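Local atomic coordinates of DNA-directed RNA polymerase subunit Rpo11 (Thermoplasma acidophilum, PDB entry 1XPP), a protein that probably serves as a small dimerising subunit of the archaeal RNA polymerase, the enzyme that transcribes DNA into RNA from ribonucleoside triphosphates. Residues D31-L34 and L35-L38; A77-R80 and A81-L85; K87-E90 and D91-T94. All blocks are in the same frame, centred on the assembly; numbering follows the deposited sequence.

Contact 1: residues D31-L34 and L35-L38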
ATOM      1  N   ASP D  31      -4.151   2.111   8.378  1.00 23.02           N
ATOM      2  CA  ASP D  31      -4.734   3.269   9.040  1.00 23.32           C
ATOM      3  C   ASP D  31      -3.993   3.467  10.358  1.00 21.90           C
ATOM      4  O   ASP D  31      -3.764   2.493  11.069  1.00 21.11           O
ATOM      5  CB  ASP D  31      -6.242   3.053   9.292  1.00 24.99           C
ATOM      6  CG  ASP D  31      -7.098   3.771   8.268  1.00 30.06           C
ATOM      7  OD1 ASP D  31      -7.215   3.255   7.149  1.00 34.93           O
ATOM      8  OD2 ASP D  31      -7.642   4.866   8.575  1.00 36.66           O
ATOM      9  N   ASN D  32      -3.550   4.700  10.640  1.00 21.58           N
ATOM     10  CA  ASN D  32      -2.935   5.017  11.944  1.00 21.29           C
ATOM     11  C   ASN D  32      -3.777   4.572  13.146  1.00 20.82           C
ATOM     12  O   ASN D  32      -3.230   4.150  14.159  1.00 19.76           O
ATOM     13  CB  ASN D  32      -2.587   6.518  12.082  1.00 22.29           C
ATOM     14  CG  ASN D  32      -1.483   6.981  11.130  1.00 23.51           C
ATOM     15  OD1 ASN D  32      -1.324   8.187  10.896  1.00 28.77           O
ATOM     16  ND2 ASN D  32      -0.704   6.059  10.622  1.00 21.69           N
ATOM     17  N   THR D  33      -5.111   4.667  13.024  1.00 20.99           N
ATOM     18  CA  THR D  33      -5.992   4.189  14.080  1.00 21.49           C
ATOM     19  C   THR D  33      -5.782   2.724  14.410  1.00 19.89           C
ATOM     20  O   THR D  33      -5.771   2.342  15.599  1.00 19.67           O
ATOM     21  CB  THR D  33      -7.464   4.497  13.768  1.00 21.79           C
ATOM     22  OG1 THR D  33      -7.581   5.926  13.811  1.00 26.76           O
ATOM     23  CG2 THR D  33      -8.387   3.940  14.866  1.00 24.52           C
ATOM     24  N   LEU D  34      -5.609   1.912  13.367  1.00 19.27           N
ATOM     25  CA  LEU D  34      -5.301   0.482  13.589  1.00 18.60           C
ATOM     26  C   LEU D  34      -4.030   0.289  14.439  1.00 18.53           C
ATOM     27  O   LEU D  34      -4.012  -0.488  15.393  1.00 17.21           O
ATOM     28  CB  LEU D  34      -5.185  -0.289  12.251  1.00 19.40           C
ATOM     29  CG  LEU D  34      -4.875  -1.793  12.474  1.00 18.31           C
ATOM     30  CD1 LEU D  34      -5.586  -2.700  11.482  1.00 22.15           C
ATOM     31  CD2 LEU D  34      -3.405  -2.005  12.390  1.00 19.46           C
ATOM     32  N   LEU D  35      -2.973   1.028  14.120  1.00 16.25           N
ATOM     33  CA  LEU D  35      -1.735   0.832  14.853  1.00 17.59           C
ATOM     34  C   LEU D  35      -1.892   1.196  16.323  1.00 16.87           C
ATOM     35  O   LEU D  35      -1.392   0.491  17.196  1.00 17.52           O
ATOM     36  CB  LEU D  35      -0.580   1.618  14.202  1.00 18.49           C
ATOM     37  CG  LEU D  35      -0.422   1.402  12.666  1.00 21.98           C
ATOM     38  CD1 LEU D  35       0.708   2.259  12.107  1.00 25.55           C
ATOM     39  CD2 LEU D  35      -0.168  -0.014  12.339  1.00 24.39           C
ATOM     40  N   ARG D  36      -2.551   2.326  16.591  1.00 17.10           N
ATOM     41  CA  ARG D  36      -2.686   2.791  17.977  1.00 18.14           C
ATOM     42  C   ARG D  36      -3.583   1.864  18.758  1.00 18.24           C
ATOM     43  O   ARG D  36      -3.289   1.546  19.899  1.00 19.19           O
ATOM     44  CB  ARG D  36      -3.220   4.222  17.995  1.00 18.98           C
ATOM     45  CG  ARG D  36      -2.340   5.172  17.229  1.00 21.96           C
ATOM     46  CD  ARG D  36      -2.678   6.606  17.578  1.00 26.70           C
ATOM     47  NE  ARG D  36      -2.181   7.520  16.551  1.00 32.52           N
ATOM     48  CZ  ARG D  36      -2.907   7.954  15.521  1.00 31.99           C
ATOM     49  NH1 ARG D  36      -4.172   7.564  15.375  1.00 31.02           N
ATOM     50  NH2 ARG D  36      -2.362   8.773  14.634  1.00 34.28           N
ATOM     51  N   THR D  37      -4.657   1.387  18.114  1.00 18.63           N
ATOM     52  CA  THR D  37      -5.589   0.440  18.757  1.00 18.04           C
ATOM     53  C   THR D  37      -4.866  -0.865  19.083  1.00 18.07           C
ATOM     54  O   THR D  37      -5.008  -1.424  20.162  1.00 17.50           O
ATOM     55  CB  THR D  37      -6.817   0.154  17.862  1.00 19.30           C
ATOM     56  OG1 THR D  37      -7.496   1.378  17.631  1.00 20.78           O
ATOM     57  CG2 THR D  37      -7.801  -0.827  18.534  1.00 20.54           C
ATOM     58  N   LEU D  38      -4.042  -1.310  18.146  1.00 17.57           N
ATOM     59  CA  LEU D  38      -3.299  -2.521  18.363  1.00 17.39           C
ATOM     60  C   LEU D  38      -2.374  -2.415  19.579  1.00 17.63           C
ATOM     61  O   LEU D  38      -2.314  -3.311  20.422  1.00 19.13           O
ATOM     62  CB  LEU D  38      -2.527  -2.874  17.098  1.00 17.87           C
ATOM     63  CG  LEU D  38      -1.653  -4.114  17.218  1.00 18.39           C
ATOM     64  CD1 LEU D  38      -2.447  -5.364  17.641  1.00 19.97           C
ATOM     65  CD2 LEU D  38      -0.900  -4.345  15.917  1.00 18.27           C
TER
HETATM   66  O   HOH W   1      -3.627   9.942  12.398  1.00 35.03           O
HETATM   67  O   HOH W   2      -6.233   6.745  16.910  1.00 40.65           O
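Residues 31-34 and 35-38 run without a break through the start of helix 32-42, and i to i+4 backbone bonds join them: Arg36 N to Asn32 O at 3.1 Å, Thr37 N to Thr33 O, and Leu38 N to Leu34 O at 2.9 Å. The first of the series, Leu35 N to Asp31 O, is long and weak, at the N-cap residue whose side chain makes no capping bond. Thr33 O is gripped twice. Besides Thr37 N it accepts from Thr37 OG1 at 2.8 Å, the hydroxyl standing 39° out of the carbonyl plane, on the opposite face from the amide. With OG1 anti to the carbonyl carbon (chi1 -60°), the Thr37 hydroxyl is folded back over the preceding turn. In the Rpb3/Rpb11 dimerisation domain this helix lies against the long helix 74-105 and also meets the second subunit, where Leu34 packs on Leu88, Thr37 on Tyr89 and Leu38 on Phe96 of that chain. On another side of the helix, the extended Arg36 chain runs back so that its guanidinium lies over Asn32, with Asn32 CB against one face, 3.4 Å from Arg36 NH2. The Asn32 amide is turned 73° from the guanidinium plane, and one water links the two groups: it lies in plane at the guanidinium edge, accepts from Arg36 NH2 at 2.8 Å and donates to Asn32 OD1. A second water accepts from Arg36 NH1 at 2.7 Å and is only weakly linked to Thr33 OG1.

Contact 2: residues A77-R80 and A81-L85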
ATOM      1  N   ALA D  77       2.500 -12.059  22.040  1.00 17.59           N
ATOM      2  CA  ALA D  77       1.773 -10.944  22.610  1.00 18.36           C
ATOM      3  C   ALA D  77       1.039 -10.228  21.479  1.00 17.62           C
ATOM      4  O   ALA D  77      -0.119  -9.854  21.629  1.00 17.79           O
ATOM      5  CB  ALA D  77       2.706  -9.970  23.391  1.00 18.90           C
ATOM      6  N   ILE D  78       1.699 -10.041  20.340  1.00 17.76           N
ATOM      7  CA  ILE D  78       1.023  -9.436  19.190  1.00 15.90           C
ATOM      8  C   ILE D  78      -0.180 -10.304  18.752  1.00 16.65           C
ATOM      9  O   ILE D  78      -1.296  -9.782  18.589  1.00 14.68           O
ATOM     10  CB  ILE D  78       1.968  -9.184  18.026  1.00 17.49           C
ATOM     11  CG1 ILE D  78       3.031  -8.166  18.472  1.00 17.27           C
ATOM     12  CG2 ILE D  78       1.144  -8.765  16.772  1.00 17.39           C
ATOM     13  CD1 ILE D  78       4.155  -7.929  17.471  1.00 19.00           C
ATOM     14  N   LYS D  79       0.040 -11.607  18.620  1.00 15.84           N
ATOM     15  CA  LYS D  79      -1.055 -12.503  18.216  1.00 16.55           C
ATOM     16  C   LYS D  79      -2.237 -12.414  19.190  1.00 16.13           C
ATOM     17  O   LYS D  79      -3.393 -12.308  18.743  1.00 16.16           O
ATOM     18  CB  LYS D  79      -0.595 -13.960  18.096  1.00 15.46           C
ATOM     19  CG  LYS D  79      -1.726 -14.882  17.580  1.00 17.24           C
ATOM     20  CD  LYS D  79      -1.276 -16.316  17.366  1.00 20.60           C
ATOM     21  CE  LYS D  79      -2.477 -17.156  16.892  1.00 21.12           C
ATOM     22  NZ  LYS D  79      -2.055 -18.594  16.855  1.00 23.58           N
ATOM     23  N   ARG D  80      -1.985 -12.490  20.497  1.00 16.04           N
ATOM     24  CA  ARG D  80      -3.091 -12.412  21.480  1.00 15.88           C
ATOM     25  C   ARG D  80      -3.945 -11.176  21.260  1.00 16.04           C
ATOM     26  O   ARG D  80      -5.206 -11.221  21.280  1.00 16.68           O
ATOM     27  CB  ARG D  80      -2.563 -12.463  22.930  1.00 16.85           C
ATOM     28  CG  ARG D  80      -1.953 -13.856  23.275  1.00 18.99           C
ATOM     29  CD  ARG D  80      -1.578 -13.962  24.772  1.00 19.39           C
ATOM     30  NE  ARG D  80      -0.548 -13.026  25.244  1.00 20.60           N
ATOM     31  CZ  ARG D  80       0.756 -13.295  25.231  1.00 19.84           C
ATOM     32  NH1 ARG D  80       1.215 -14.438  24.718  1.00 22.62           N
ATOM     33  NH2 ARG D  80       1.608 -12.382  25.713  1.00 21.00           N
ATOM     34  N   ALA D  81      -3.269 -10.042  21.053  1.00 14.83           N
ATOM     35  CA  ALA D  81      -3.986  -8.786  20.877  1.00 14.80           C
ATOM     36  C   ALA D  81      -4.799  -8.730  19.607  1.00 14.57           C
ATOM     37  O   ALA D  81      -5.940  -8.228  19.632  1.00 14.85           O
ATOM     38  CB  ALA D  81      -3.025  -7.606  20.913  1.00 15.83           C
ATOM     39  N   VAL D  82      -4.214  -9.174  18.485  1.00 13.73           N
ATOM     40  CA  VAL D  82      -4.926  -9.189  17.193  1.00 13.51           C
ATOM     41  C   VAL D  82      -6.161 -10.084  17.321  1.00 14.97           C
ATOM     42  O   VAL D  82      -7.253  -9.702  16.901  1.00 15.80           O
ATOM     43  CB  VAL D  82      -4.039  -9.684  16.039  1.00 13.44           C
ATOM     44  CG1 VAL D  82      -4.830  -9.816  14.779  1.00 16.24           C
ATOM     45  CG2 VAL D  82      -2.881  -8.689  15.841  1.00 15.21           C
ATOM     46  N   ARG D  83      -5.984 -11.252  17.909  1.00 15.14           N
ATOM     47  CA  ARG D  83      -7.137 -12.176  18.025  1.00 16.55           C
ATOM     48  C   ARG D  83      -8.205 -11.580  18.954  1.00 16.88           C
ATOM     49  O   ARG D  83      -9.423 -11.762  18.699  1.00 17.54           O
ATOM     50  CB  ARG D  83      -6.706 -13.579  18.478  1.00 16.48           C
ATOM     51  CG  ARG D  83      -5.658 -14.256  17.552  1.00 19.52           C
ATOM     52  CD  ARG D  83      -6.180 -14.681  16.150  1.00 24.15           C
ATOM     53  NE  ARG D  83      -5.094 -14.797  15.157  1.00 29.45           N
ATOM     54  CZ  ARG D  83      -5.162 -15.540  14.054  1.00 30.60           C
ATOM     55  NH1 ARG D  83      -6.252 -16.275  13.822  1.00 30.21           N
ATOM     56  NH2 ARG D  83      -4.145 -15.563  13.192  1.00 31.71           N
ATOM     57  N   LYS D  84      -7.808 -10.905  20.036  1.00 16.21           N
ATOM     58  CA  LYS D  84      -8.820 -10.258  20.903  1.00 16.31           C
ATOM     59  C   LYS D  84      -9.587  -9.206  20.117  1.00 15.93           C
ATOM     60  O   LYS D  84     -10.818  -9.111  20.216  1.00 16.83           O
ATOM     61  CB  LYS D  84      -8.171  -9.605  22.126  1.00 18.17           C
ATOM     62  CG  LYS D  84      -7.688 -10.576  23.179  1.00 20.72           C
ATOM     63  CD  LYS D  84      -7.341  -9.799  24.442  1.00 28.36           C
ATOM     64  CE  LYS D  84      -6.088 -10.317  25.118  1.00 31.51           C
ATOM     65  NZ  LYS D  84      -5.562  -9.328  26.133  1.00 33.56           N
ATOM     66  N   LEU D  85      -8.868  -8.409  19.326  1.00 16.10           N
ATOM     67  CA  LEU D  85      -9.498  -7.331  18.562  1.00 15.24           C
ATOM     68  C   LEU D  85     -10.470  -7.852  17.495  1.00 15.38           C
ATOM     69  O   LEU D  85     -11.556  -7.301  17.311  1.00 16.07           O
ATOM     70  CB  LEU D  85      -8.451  -6.422  17.916  1.00 16.55           C
ATOM     71  CG  LEU D  85      -7.749  -5.545  18.968  1.00 16.05           C
ATOM     72  CD1 LEU D  85      -6.534  -4.864  18.330  1.00 16.73           C
ATOM     73  CD2 LEU D  85      -8.641  -4.503  19.602  1.00 17.67           C
TER
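Lys79 points its CG anti to the backbone N (chi1 -176°) and stays extended to its amine, whereas Arg83, one turn later, bends at chi2 (-70°); together these torsions lay the lysine chain obliquely across the arginine. Lys79 CE sits over one face of the Arg83 guanidinium, 3.9 Å from Arg83 NE, and Lys79 CG is 4.0 Å from Arg83 CG. Lysine methylenes, not the amine, make the contact. Beneath the side chains the helix is regular: Val82 N binds Ile78 O at 3.0 Å and Arg83 N binds Lys79 O at 2.9 Å, each with an N-H...O angle of 169°. The Arg80 guanidinium lies over Ala77, whose CA is 3.4 Å above the plane and offset toward the rim. Arg80 NH2 forms a salt bridge with Asp45 outside these segments, so the polar end is directed to that carboxylate. The apolar side carries Ile78 and Val82, whose CG2 methyls meet at 4.1 Å. Ile78 also packs on Val67 of strand 64-69 and on Phe96 of the second subunit; Val82 reaches Leu38 of helix 32-42 and Tyr89 of the second subunit. This part of helix 74-105 is therefore amphipathic, built into both the sheet-and-helix core and the dimer interface. Chemically, the two positive charges of Lys79 and Arg83 would, if anything, repel weakly, with Lys79 NZ and Arg83 NE kept 5.2 Å apart; the side chains meet through van der Waals packing of Lys79 CE on the guanidinium face, which probably adds modestly to the backbone bond.

Contact 3: residues K87-E90 and D91-T94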
ATOM      1  N   LYS D  87     -12.080 -10.619  17.712  1.00 15.98           N
ATOM      2  CA  LYS D  87     -13.270 -11.084  18.458  1.00 16.37           C
ATOM      3  C   LYS D  87     -14.155  -9.933  18.902  1.00 16.23           C
ATOM      4  O   LYS D  87     -15.387 -10.026  18.830  1.00 16.66           O
ATOM      5  CB  LYS D  87     -12.854 -11.894  19.670  1.00 16.94           C
ATOM      6  CG  LYS D  87     -14.038 -12.339  20.518  1.00 19.24           C
ATOM      7  CD  LYS D  87     -13.630 -13.207  21.679  1.00 23.22           C
ATOM      8  CE  LYS D  87     -14.843 -13.515  22.540  1.00 26.12           C
ATOM      9  NZ  LYS D  87     -15.985 -13.967  21.717  1.00 26.38           N
ATOM     10  N   LEU D  88     -13.537  -8.846  19.361  1.00 16.86           N
ATOM     11  CA  LEU D  88     -14.308  -7.662  19.799  1.00 16.89           C
ATOM     12  C   LEU D  88     -15.249  -7.149  18.701  1.00 16.36           C
ATOM     13  O   LEU D  88     -16.443  -6.935  18.952  1.00 16.91           O
ATOM     14  CB  LEU D  88     -13.360  -6.522  20.265  1.00 18.02           C
ATOM     15  CG  LEU D  88     -12.883  -6.624  21.729  1.00 21.46           C
ATOM     16  CD1 LEU D  88     -11.685  -5.714  21.913  1.00 24.06           C
ATOM     17  CD2 LEU D  88     -13.971  -6.198  22.715  1.00 25.29           C
ATOM     18  N   TYR D  89     -14.715  -6.935  17.507  1.00 15.09           N
ATOM     19  CA  TYR D  89     -15.490  -6.421  16.366  1.00 15.90           C
ATOM     20  C   TYR D  89     -16.463  -7.478  15.831  1.00 15.65           C
ATOM     21  O   TYR D  89     -17.622  -7.156  15.486  1.00 17.93           O
ATOM     22  CB  TYR D  89     -14.586  -5.861  15.265  1.00 15.95           C
ATOM     23  CG  TYR D  89     -13.909  -4.559  15.699  1.00 15.45           C
ATOM     24  CD1 TYR D  89     -12.549  -4.540  15.997  1.00 16.98           C
ATOM     25  CD2 TYR D  89     -14.636  -3.362  15.762  1.00 18.12           C
ATOM     26  CE1 TYR D  89     -11.921  -3.367  16.384  1.00 19.24           C
ATOM     27  CE2 TYR D  89     -14.021  -2.174  16.182  1.00 20.52           C
ATOM     28  CZ  TYR D  89     -12.685  -2.183  16.479  1.00 22.65           C
ATOM     29  OH  TYR D  89     -12.044  -1.012  16.850  1.00 25.93           O
ATOM     30  N   GLU D  90     -16.036  -8.734  15.831  1.00 15.79           N
ATOM     31  CA  GLU D  90     -16.959  -9.804  15.427  1.00 16.00           C
ATOM     32  C   GLU D  90     -18.163  -9.866  16.344  1.00 17.65           C
ATOM     33  O   GLU D  90     -19.302  -9.946  15.865  1.00 16.67           O
ATOM     34  CB  GLU D  90     -16.222 -11.147  15.372  1.00 16.35           C
ATOM     35  CG  GLU D  90     -15.280 -11.297  14.179  1.00 17.85           C
ATOM     36  CD  GLU D  90     -14.263 -12.428  14.422  1.00 19.04           C
ATOM     37  OE1 GLU D  90     -14.275 -13.062  15.503  1.00 21.06           O
ATOM     38  OE2 GLU D  90     -13.419 -12.662  13.539  1.00 21.63           O
ATOM     39  N   ASP D  91     -17.902  -9.823  17.651  1.00 16.39           N
ATOM     40  CA  ASP D  91     -18.956  -9.923  18.679  1.00 17.03           C
ATOM     41  C   ASP D  91     -19.852  -8.695  18.576  1.00 18.24           C
ATOM     42  O   ASP D  91     -21.084  -8.785  18.705  1.00 17.72           O
ATOM     43  CB  ASP D  91     -18.384 -10.039  20.081  1.00 17.39           C
ATOM     44  CG  ASP D  91     -17.762 -11.423  20.380  1.00 17.37           C
ATOM     45  OD1 ASP D  91     -17.920 -12.364  19.558  1.00 23.08           O
ATOM     46  OD2 ASP D  91     -17.199 -11.558  21.480  1.00 22.06           O
ATOM     47  N   LEU D  92     -19.229  -7.552  18.314  1.00 16.97           N
ATOM     48  CA  LEU D  92     -20.003  -6.320  18.111  1.00 16.84           C
ATOM     49  C   LEU D  92     -21.030  -6.533  16.980  1.00 17.74           C
ATOM     50  O   LEU D  92     -22.218  -6.205  17.140  1.00 17.71           O
ATOM     51  CB  LEU D  92     -19.071  -5.150  17.797  1.00 17.02           C
ATOM     52  CG  LEU D  92     -19.741  -3.808  17.492  1.00 17.44           C
ATOM     53  CD1 LEU D  92     -20.498  -3.268  18.732  1.00 18.12           C
ATOM     54  CD2 LEU D  92     -18.732  -2.818  16.935  1.00 17.21           C
ATOM     55  N   GLY D  93     -20.590  -7.080  15.849  1.00 16.64           N
ATOM     56  CA  GLY D  93     -21.515  -7.351  14.738  1.00 17.91           C
ATOM     57  C   GLY D  93     -22.582  -8.387  15.077  1.00 17.60           C
ATOM     58  O   GLY D  93     -23.732  -8.225  14.676  1.00 18.22           O
ATOM     59  N   THR D  94     -22.234  -9.422  15.832  1.00 17.45           N
ATOM     60  CA  THR D  94     -23.224 -10.418  16.258  1.00 17.19           C
ATOM     61  C   THR D  94     -24.307  -9.754  17.083  1.00 18.49           C
ATOM     62  O   THR D  94     -25.511 -10.004  16.884  1.00 19.01           O
ATOM     63  CB  THR D  94     -22.573 -11.515  17.060  1.00 17.99           C
ATOM     64  OG1 THR D  94     -21.623 -12.135  16.181  1.00 19.00           O
ATOM     65  CG2 THR D  94     -23.621 -12.550  17.509  1.00 20.82           C
TER
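Lys87 lays its aliphatic chain across the carboxylate of Asp91, one turn ahead, with Lys87 CG 3.4 Å from Asp91 OD2. The chain is extended until chi4, where a torsion of 48° folds the amine back onto the acid. Lys87 NZ then forms a salt bridge with Asp91 OD2 at 2.7 Å, on the syn lone pair, the side facing the other oxygen; Asp91 OD1 lies farther from NZ, at 3.3 Å. The backbone gives the same pair a second link, Asp91 N to Lys87 O at 2.8 Å. An alanine in place of Asp91 would remove the carboxylate, and Lys87 would probably lose its ion-pair mate and be freer to swing its amine away. Elsewhere on the helix Tyr89 CD2 and Leu92 CD2 make an apolar contact at 4.3 Å. Tyr89 OH is hydrogen-bonded to Thr37 OG1 of the second subunit, and its ring meets Tyr89 of that subunit with planes about 10° apart. Leu92 packs on Tyr30 of that chain. While the Lys87-Asp91 pair is an ordinary i to i+4 salt bridge, a helix that pairs Tyr89 with its counterpart across the interface is consistent with the dimerisation role of the Rpb3/Rpb11 domain.

Overall arrangement
Along the chain the contacts come in the order 1, 2, 3. Contact 1 lies on helix 32-42, whereas contacts 2 and 3 follow one another on helix 74-105, their centres 14 Å apart. Contacts 1 and 2 are the pair that touch, centres 13 Å apart: Leu38 CD1 lies 4.0 Å from Ala81 CB, and Thr37 CG2 lies 3.9 Å from Leu85 CD2, so the two helices pack together. Contact 3, its centre 18 Å from that of contact 1, carries the long helix away from the body of the chain. All three meet the second subunit, consistent with a domain whose helices build a dimer.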